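IclR family transcriptional regulator (Brucella abortus, PDB 5WHM) is an IclR-type transcriptional repressor that probably binds DNA through a helix-turn-helix domain and senses an effector through its C-terminal domain. Local coordinates at residues V32-T37 with R124-M129; Y203-S208 with K246-I251. One frame throughout, in Å; residues are numbered along the deposited sequence.

Interaction 1. Residues V32-T37 with R124-M129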
ATOM      1  N   VAL C  32       5.191  13.461  -8.681  1.00 23.83           N
ATOM      2  CA  VAL C  32       5.051  12.598  -9.857  1.00 24.26           C
ATOM      3  C   VAL C  32       4.345  11.289  -9.483  1.00 22.54           C
ATOM      4  O   VAL C  32       3.410  10.854 -10.161  1.00 25.89           O
ATOM      5  CB  VAL C  32       6.433  12.319 -10.497  1.00 27.03           C
ATOM      6  CG1 VAL C  32       6.348  11.131 -11.500  1.00 20.56           C
ATOM      7  CG2 VAL C  32       6.996  13.592 -11.186  1.00 22.11           C
ATOM      8  N   LEU C  33       4.794  10.628  -8.417  1.00 21.19           N
ATOM      9  CA  LEU C  33       4.146   9.369  -8.038  1.00 22.90           C
ATOM     10  C   LEU C  33       2.682   9.581  -7.667  1.00 22.81           C
ATOM     11  O   LEU C  33       1.849   8.704  -7.919  1.00 22.47           O
ATOM     12  CB  LEU C  33       4.877   8.712  -6.868  1.00 22.77           C
ATOM     13  CG  LEU C  33       6.258   8.145  -7.197  1.00 23.48           C
ATOM     14  CD1 LEU C  33       6.960   7.733  -5.891  1.00 24.49           C
ATOM     15  CD2 LEU C  33       6.102   6.957  -8.179  1.00 20.35           C
ATOM     16  N   ARG C  34       2.339  10.750  -7.110  1.00 22.50           N
ATOM     17  CA  ARG C  34       0.931  11.011  -6.770  1.00 27.11           C
ATOM     18  C   ARG C  34       0.043  11.213  -7.994  1.00 29.68           C
ATOM     19  O   ARG C  34      -1.187  11.260  -7.839  1.00 27.72           O
ATOM     20  CB  ARG C  34       0.808  12.244  -5.880  1.00 31.13           C
ATOM     21  CG  ARG C  34       1.287  12.075  -4.450  1.00 30.39           C
ATOM     22  CD  ARG C  34       0.849  13.306  -3.628  1.00 42.59           C
ATOM     23  NE  ARG C  34       1.161  13.187  -2.204  1.00 49.09           N
ATOM     24  CZ  ARG C  34       0.271  12.881  -1.257  1.00 47.97           C
ATOM     25  NH1 ARG C  34       0.653  12.798   0.024  1.00 45.07           N
ATOM     26  NH2 ARG C  34      -1.001  12.668  -1.584  1.00 42.59           N
ATOM     27  N   CYS C  35       0.621  11.373  -9.189  1.00 25.72           N
ATOM     28  CA  CYS C  35      -0.190  11.519 -10.399  1.00 28.55           C
ATOM     29  C   CYS C  35      -0.928  10.239 -10.737  1.00 30.39           C
ATOM     30  O   CYS C  35      -1.931  10.282 -11.449  1.00 26.49           O
ATOM     31  CB  CYS C  35       0.687  11.888 -11.596  1.00 30.38           C
ATOM     32  SG  CYS C  35       1.247  13.570 -11.546  1.00 30.93           S
ATOM     33  N   PHE C  36      -0.401   9.098 -10.294  1.00 24.16           N
ATOM     34  CA  PHE C  36      -0.995   7.795 -10.566  1.00 31.03           C
ATOM     35  C   PHE C  36      -2.067   7.514  -9.525  1.00 32.55           C
ATOM     36  O   PHE C  36      -1.847   7.700  -8.320  1.00 33.90           O
ATOM     37  CB  PHE C  36       0.081   6.703 -10.563  1.00 21.55           C
ATOM     38  CG  PHE C  36       1.119   6.878 -11.652  1.00 24.43           C
ATOM     39  CD1 PHE C  36       2.193   7.724 -11.462  1.00 24.88           C
ATOM     40  CD2 PHE C  36       1.003   6.209 -12.873  1.00 27.79           C
ATOM     41  CE1 PHE C  36       3.149   7.919 -12.467  1.00 29.21           C
ATOM     42  CE2 PHE C  36       1.963   6.369 -13.871  1.00 29.22           C
ATOM     43  CZ  PHE C  36       3.039   7.226 -13.676  1.00 29.55           C
ATOM     44  N   THR C  37      -3.251   7.152  -9.992  1.00 27.21           N
ATOM     45  CA  THR C  37      -4.326   6.915  -9.044  1.00 27.12           C
ATOM     46  C   THR C  37      -4.964   5.576  -9.366  1.00 26.75           C
ATOM     47  O   THR C  37      -4.611   4.972 -10.388  1.00 30.62           O
ATOM     48  CB  THR C  37      -5.392   8.035  -9.104  1.00 31.86           C
ATOM     49  OG1 THR C  37      -6.215   7.814 -10.250  1.00 32.47           O
ATOM     50  CG2 THR C  37      -4.776   9.427  -9.170  1.00 34.71           C
ATOM     51  N   ARG C 124      -7.062  11.341   7.083  1.00 29.14           N
ATOM     52  CA  ARG C 124      -6.938  12.271   5.972  1.00 31.41           C
ATOM     53  C   ARG C 124      -5.554  12.198   5.333  1.00 30.17           C
ATOM     54  O   ARG C 124      -4.543  12.069   6.032  1.00 30.31           O
ATOM     55  CB  ARG C 124      -7.197  13.695   6.451  1.00 31.42           C
ATOM     56  CG  ARG C 124      -7.131  14.719   5.335  1.00 34.79           C
ATOM     57  CD  ARG C 124      -7.514  16.117   5.831  1.00 36.55           C
ATOM     58  NE  ARG C 124      -6.498  16.685   6.719  1.00 36.73           N
ATOM     59  CZ  ARG C 124      -5.447  17.391   6.300  1.00 42.00           C
ATOM     60  NH1 ARG C 124      -5.241  17.601   5.003  1.00 38.35           N
ATOM     61  NH2 ARG C 124      -4.590  17.874   7.180  1.00 44.17           N
ATOM     62  N   ASP C 125      -5.517  12.299   3.999  1.00 30.59           N
ATOM     63  CA  ASP C 125      -4.291  12.611   3.245  1.00 31.57           C
ATOM     64  C   ASP C 125      -4.657  13.682   2.220  1.00 35.68           C
ATOM     65  O   ASP C 125      -5.434  13.415   1.293  1.00 33.13           O
ATOM     66  CB  ASP C 125      -3.674  11.362   2.564  1.00 30.77           C
ATOM     67  CG  ASP C 125      -2.450  11.722   1.650  1.00 41.03           C
ATOM     68  OD1 ASP C 125      -2.564  11.709   0.402  1.00 38.18           O
ATOM     69  OD2 ASP C 125      -1.365  12.048   2.191  1.00 38.02           O
ATOM     70  N   ARG C 126      -4.125  14.895   2.421  1.00 34.93           N
ATOM     71  CA  ARG C 126      -4.405  16.099   1.634  1.00 38.89           C
ATOM     72  C   ARG C 126      -5.898  16.387   1.618  1.00 39.65           C
ATOM     73  O   ARG C 126      -6.462  16.722   2.662  1.00 37.82           O
ATOM     74  CB  ARG C 126      -3.849  16.006   0.207  1.00 37.97           C
ATOM     75  CG  ARG C 126      -2.345  16.110   0.175  1.00 48.95           C
ATOM     76  CD  ARG C 126      -1.835  16.494  -1.198  1.00 51.45           C
ATOM     77  NE  ARG C 126      -0.402  16.305  -1.227  1.00 54.62           N
ATOM     78  CZ  ARG C 126       0.363  16.544  -2.279  1.00 54.85           C
ATOM     79  NH1 ARG C 126      -0.167  16.981  -3.421  1.00 52.32           N
ATOM     80  NH2 ARG C 126       1.658  16.338  -2.178  1.00 59.84           N
ATOM     81  N   LEU C 127      -6.551  16.247   0.462  1.00 38.71           N
ATOM     82  CA  LEU C 127      -7.980  16.544   0.357  1.00 39.74           C
ATOM     83  C   LEU C 127      -8.836  15.281   0.235  1.00 39.76           C
ATOM     84  O   LEU C 127      -9.961  15.342  -0.274  1.00 42.67           O
ATOM     85  CB  LEU C 127      -8.235  17.494  -0.821  1.00 40.63           C
ATOM     86  CG  LEU C 127      -7.481  18.837  -0.783  1.00 49.71           C
ATOM     87  CD1 LEU C 127      -7.549  19.606  -2.119  1.00 45.92           C
ATOM     88  CD2 LEU C 127      -7.991  19.717   0.353  1.00 47.31           C
ATOM     89  N   SER C 128      -8.330  14.131   0.702  1.00 34.98           N
ATOM     90  CA  SER C 128      -9.059  12.871   0.665  1.00 34.56           C
ATOM     91  C   SER C 128      -8.988  12.172   2.022  1.00 34.31           C
ATOM     92  O   SER C 128      -8.108  12.443   2.843  1.00 33.59           O
ATOM     93  CB  SER C 128      -8.500  11.933  -0.431  1.00 35.35           C
ATOM     94  OG  SER C 128      -8.656  12.493  -1.733  1.00 37.14           O
HETATM   95  N   MSE C 129      -9.948  11.282   2.254  1.00 30.40           N
HETATM   96  CA  MSE C 129      -9.938  10.345   3.380  1.00 29.02           C
HETATM   97  C   MSE C 129      -9.468   9.004   2.848  1.00 28.97           C
HETATM   98  O   MSE C 129      -9.937   8.558   1.809  1.00 32.36           O
HETATM   99  CB  MSE C 129     -11.346  10.225   4.012  1.00 29.03           C
HETATM  100  CG  MSE C 129     -11.887  11.538   4.628  1.00 35.62           C
HETATM  101 SE   MSE C 129     -10.665  12.378   5.917  0.68 36.09          SE
HETATM  102  CE  MSE C 129     -10.754  11.030   7.314  1.00 28.56           C
TER
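Arg34 and Arg126 mark the closest approach of the two backbones, yet their CA atoms are still 11.2 Å apart: the first lies in a type I turn, Leu33 to Phe36, the second in the type II' turn of a beta hairpin, Asp125 to Ser128, so long side chains must bridge the gap. Arg34 does so with a chain extended from CG to NE, and it meets Asp125 end-on. Its NH2 lies 2.7 Å from Asp125 OD1 and its NH1 3.1 Å from Asp125 OD2, the second bond almost straight at 178°. Both oxygens use their syn lone pairs, and the guanidinium of Arg34 and the carboxylate of Asp125 are nearly coplanar, 8° apart, the geometry of a bidentate salt bridge. Arg126 reaches back from the opposite direction and lays its guanidinium over one face of the Arg34 group, centres 3.8 Å apart and planes tilted by 21°. Arg34 NE and Arg126 NH2, both donors, come within 3.2 Å; the closeness of two cations is probably eased by Asp125 at the edge of one and by Glu31, salt-bridged to NH2 of the other. Within the hairpin, Arg124 NH1 donates to Arg126 O at 2.8 Å, tying the turn to its own strand. The contact thus links the helix-turn-helix domain to the tip of the hairpin formed by strands 118-125 and 128-135. The second subunit closes in here too: its Arg89 gives Asp125 OD1 another salt bridge, and its Leu90 packs on Leu33, while helices 45-52 and 56-69 back residues 32-37 through Val32.

Interaction 2. Residues Y203-S208 with K246-I251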
ATOM      1  N   TYR C 203     -25.142  16.760  17.902  1.00 41.66           N
ATOM      2  CA  TYR C 203     -25.339  15.326  18.090  1.00 38.68           C
ATOM      3  C   TYR C 203     -24.049  14.502  18.132  1.00 44.59           C
ATOM      4  O   TYR C 203     -24.104  13.328  18.519  1.00 44.53           O
ATOM      5  CB  TYR C 203     -26.224  14.766  16.961  1.00 38.81           C
ATOM      6  CG  TYR C 203     -27.667  15.289  16.948  1.00 43.62           C
ATOM      7  CD1 TYR C 203     -28.305  15.631  18.124  1.00 44.09           C
ATOM      8  CD2 TYR C 203     -28.386  15.397  15.756  1.00 46.87           C
ATOM      9  CE1 TYR C 203     -29.646  16.085  18.135  1.00 44.81           C
ATOM     10  CE2 TYR C 203     -29.725  15.859  15.748  1.00 43.08           C
ATOM     11  CZ  TYR C 203     -30.340  16.192  16.942  1.00 45.76           C
ATOM     12  OH  TYR C 203     -31.659  16.650  16.953  1.00 49.92           O
ATOM     13  N   GLY C 204     -22.906  15.043  17.706  1.00 38.55           N
ATOM     14  CA  GLY C 204     -21.668  14.283  17.815  1.00 35.25           C
ATOM     15  C   GLY C 204     -21.321  13.374  16.650  1.00 41.34           C
ATOM     16  O   GLY C 204     -20.328  12.626  16.737  1.00 42.47           O
ATOM     17  N   TYR C 205     -22.079  13.416  15.560  1.00 35.59           N
ATOM     18  CA  TYR C 205     -21.704  12.702  14.350  1.00 35.22           C
ATOM     19  C   TYR C 205     -21.892  13.624  13.159  1.00 34.11           C
ATOM     20  O   TYR C 205     -22.479  14.717  13.271  1.00 36.80           O
ATOM     21  CB  TYR C 205     -22.550  11.427  14.181  1.00 31.20           C
ATOM     22  CG  TYR C 205     -24.049  11.725  14.197  1.00 32.54           C
ATOM     23  CD1 TYR C 205     -24.675  12.340  13.117  1.00 33.02           C
ATOM     24  CD2 TYR C 205     -24.823  11.387  15.289  1.00 34.24           C
ATOM     25  CE1 TYR C 205     -26.096  12.651  13.160  1.00 34.93           C
ATOM     26  CE2 TYR C 205     -26.202  11.668  15.330  1.00 42.62           C
ATOM     27  CZ  TYR C 205     -26.818  12.278  14.259  1.00 44.26           C
ATOM     28  OH  TYR C 205     -28.173  12.541  14.311  1.00 44.19           O
ATOM     29  N   CYS C 206     -21.434  13.148  11.997  1.00 30.40           N
ATOM     30  CA  CYS C 206     -21.704  13.765  10.704  1.00 33.70           C
ATOM     31  C   CYS C 206     -22.378  12.748   9.799  1.00 36.59           C
ATOM     32  O   CYS C 206     -21.983  11.586   9.775  1.00 33.63           O
ATOM     33  CB  CYS C 206     -20.402  14.260  10.014  1.00 33.07           C
ATOM     34  SG  CYS C 206     -19.732  15.755  10.789  1.00 37.31           S
ATOM     35  N   LEU C 207     -23.352  13.199   9.016  1.00 36.53           N
ATOM     36  CA  LEU C 207     -24.019  12.374   8.019  1.00 33.73           C
ATOM     37  C   LEU C 207     -23.573  12.739   6.610  1.00 35.73           C
ATOM     38  O   LEU C 207     -23.154  13.870   6.324  1.00 35.40           O
ATOM     39  CB  LEU C 207     -25.545  12.546   8.079  1.00 36.33           C
ATOM     40  CG  LEU C 207     -26.220  12.327   9.426  1.00 38.05           C
ATOM     41  CD1 LEU C 207     -27.711  12.779   9.459  1.00 37.21           C
ATOM     42  CD2 LEU C 207     -26.098  10.850   9.742  1.00 38.34           C
ATOM     43  N   SER C 208     -23.725  11.766   5.713  1.00 36.87           N
ATOM     44  CA  SER C 208     -23.776  12.031   4.276  1.00 37.99           C
ATOM     45  C   SER C 208     -24.943  11.227   3.723  1.00 40.60           C
ATOM     46  O   SER C 208     -24.800  10.033   3.452  1.00 39.03           O
ATOM     47  CB  SER C 208     -22.479  11.660   3.571  1.00 38.64           C
ATOM     48  OG  SER C 208     -22.632  11.934   2.187  1.00 43.25           O
ATOM     49  N   LYS C 246     -32.821   5.919  10.752  1.00 49.27           N
ATOM     50  CA  LYS C 246     -32.011   4.867  11.364  1.00 50.50           C
ATOM     51  C   LYS C 246     -30.611   5.371  11.737  1.00 44.87           C
ATOM     52  O   LYS C 246     -30.074   5.019  12.796  1.00 43.64           O
ATOM     53  CB  LYS C 246     -31.914   3.673  10.416  1.00 54.69           C
ATOM     54  CG  LYS C 246     -31.340   2.417  11.055  1.00 59.33           C
ATOM     55  CD  LYS C 246     -31.496   1.213  10.125  1.00 67.21           C
ATOM     56  CE  LYS C 246     -31.430  -0.114  10.891  1.00 73.53           C
ATOM     57  NZ  LYS C 246     -32.351  -0.149  12.068  1.00 77.60           N
ATOM     58  N   LEU C 247     -29.992   6.185  10.882  1.00 38.36           N
ATOM     59  CA  LEU C 247     -28.658   6.676  11.208  1.00 41.40           C
ATOM     60  C   LEU C 247     -28.690   7.649  12.386  1.00 41.62           C
ATOM     61  O   LEU C 247     -27.812   7.595  13.252  1.00 40.26           O
ATOM     62  CB  LEU C 247     -28.019   7.325   9.980  1.00 40.26           C
ATOM     63  CG  LEU C 247     -27.734   6.350   8.828  1.00 41.02           C
ATOM     64  CD1 LEU C 247     -27.222   7.065   7.598  1.00 38.67           C
ATOM     65  CD2 LEU C 247     -26.764   5.240   9.230  1.00 39.58           C
ATOM     66  N   GLU C 248     -29.697   8.541  12.440  1.00 38.30           N
ATOM     67  CA  GLU C 248     -29.742   9.560  13.489  1.00 41.78           C
ATOM     68  C   GLU C 248     -30.126   8.970  14.846  1.00 45.02           C
ATOM     69  O   GLU C 248     -29.618   9.405  15.889  1.00 43.69           O
ATOM     70  CB  GLU C 248     -30.755  10.663  13.109  1.00 46.52           C
ATOM     71  CG  GLU C 248     -30.378  11.448  11.842  1.00 45.60           C
ATOM     72  CD  GLU C 248     -31.374  12.569  11.512  1.00 50.32           C
ATOM     73  OE1 GLU C 248     -32.596  12.422  11.799  1.00 49.69           O
ATOM     74  OE2 GLU C 248     -30.921  13.604  10.971  1.00 46.07           O
ATOM     75  N   ASP C 249     -31.064   8.025  14.859  1.00 42.19           N
ATOM     76  CA  ASP C 249     -31.615   7.513  16.107  1.00 44.35           C
ATOM     77  C   ASP C 249     -30.902   6.264  16.627  1.00 50.27           C
ATOM     78  O   ASP C 249     -30.989   5.969  17.826  1.00 50.83           O
ATOM     79  CB  ASP C 249     -33.088   7.162  15.919  1.00 47.28           C
ATOM     80  CG  ASP C 249     -33.976   8.397  15.687  1.00 57.68           C
ATOM     81  OD1 ASP C 249     -33.471   9.553  15.641  1.00 58.07           O
ATOM     82  OD2 ASP C 249     -35.197   8.184  15.553  1.00 57.44           O
ATOM     83  N   ASP C 250     -30.243   5.507  15.753  1.00 45.01           N
ATOM     84  CA  ASP C 250     -29.767   4.174  16.112  1.00 48.02           C
ATOM     85  C   ASP C 250     -28.274   4.050  15.796  1.00 44.42           C
ATOM     86  O   ASP C 250     -27.446   3.927  16.705  1.00 42.47           O
ATOM     87  CB  ASP C 250     -30.601   3.103  15.373  1.00 53.14           C
ATOM     88  CG  ASP C 250     -30.269   1.656  15.812  1.00 63.02           C
ATOM     89  OD1 ASP C 250     -29.586   1.476  16.843  1.00 66.05           O
ATOM     90  OD2 ASP C 250     -30.711   0.691  15.134  1.00 62.71           O
ATOM     91  N   ILE C 251     -27.900   4.096  14.523  1.00 43.46           N
ATOM     92  CA  ILE C 251     -26.505   3.795  14.171  1.00 36.00           C
ATOM     93  C   ILE C 251     -25.561   4.883  14.690  1.00 37.69           C
ATOM     94  O   ILE C 251     -24.480   4.593  15.233  1.00 40.21           O
ATOM     95  CB  ILE C 251     -26.356   3.601  12.653  1.00 35.10           C
ATOM     96  CG1 ILE C 251     -27.248   2.456  12.155  1.00 35.20           C
ATOM     97  CG2 ILE C 251     -24.863   3.268  12.284  1.00 34.57           C
ATOM     98  CD1 ILE C 251     -27.140   1.194  12.972  1.00 37.48           C
TER
HETATM   99  O   HOH W   1     -29.429  12.076  16.714  1.00 43.73           O
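Tyr205 and Glu248 meet where strand 206-209 and the residues leading into it face helix 244-265. The phenol oxygen does the touching: Tyr205 OH sits 3.4 Å from Glu248 CB and nearly as close to CA and CG, so the tyrosine ends against the aliphatic root of the glutamate, the two side chains crossing at about a right angle. The same hydroxyl shares a water with the helix backbone. This water lies in the plane of the ring, 2.8 Å from Tyr205 OH, and donates to Glu248 O, also at 2.8 Å. Two residues on, Leu207 splits its two methyls between neighbouring helix residues. CD2 lies 4.0 Å from Leu247 CB, whereas CD1 packs across the Glu248 side chain, 3.8 Å from CG and 3.6 Å from OE2.

Behind this first shell, the Tyr205 ring is swung between its backbone N and carbonyl carbon (chi1 55°), which directs it at the helix; it also rests on Val219, Val221 and Ile256. Val219 of strand 216-225 touches Leu207 and Leu247 as well, so the neighbouring strand meets both the leucine of strand 206-209 and that of the helix. Glu248 is extended beyond CG, and its OE2 is salt-bridged to Arg244, one turn earlier on the helix. Within 246-251, Lys246 O accepts from both Asp250 N and Ile251 N, where the helix widens into a pi-type turn.

No direct hydrogen bond crosses between the segments: apolar packing and one bridging water join strand to helix, while the carboxylate of Glu248 finds its charge partner within its own helix.

Overall arrangement
Interaction 1 comes first along the chain and closes before interaction 2 opens; their centres lie 28 Å apart, their nearest atoms about 10 Å apart, and they do not touch. Both reach the six-stranded antiparallel sheet of the C-terminal domain. Interaction 1 meets it at the turn between two adjacent inner strands, 118-125 and 128-135, and interaction 2 at strand 206-209, outermost within this chain. Their roles differ accordingly: 32-37 with 124-129 joins the DNA-binding and C-terminal domains beside the second subunit, whereas 203-208 with 246-251 is internal to the C-terminal domain, packing its last helix against the sheet with no other chain touching.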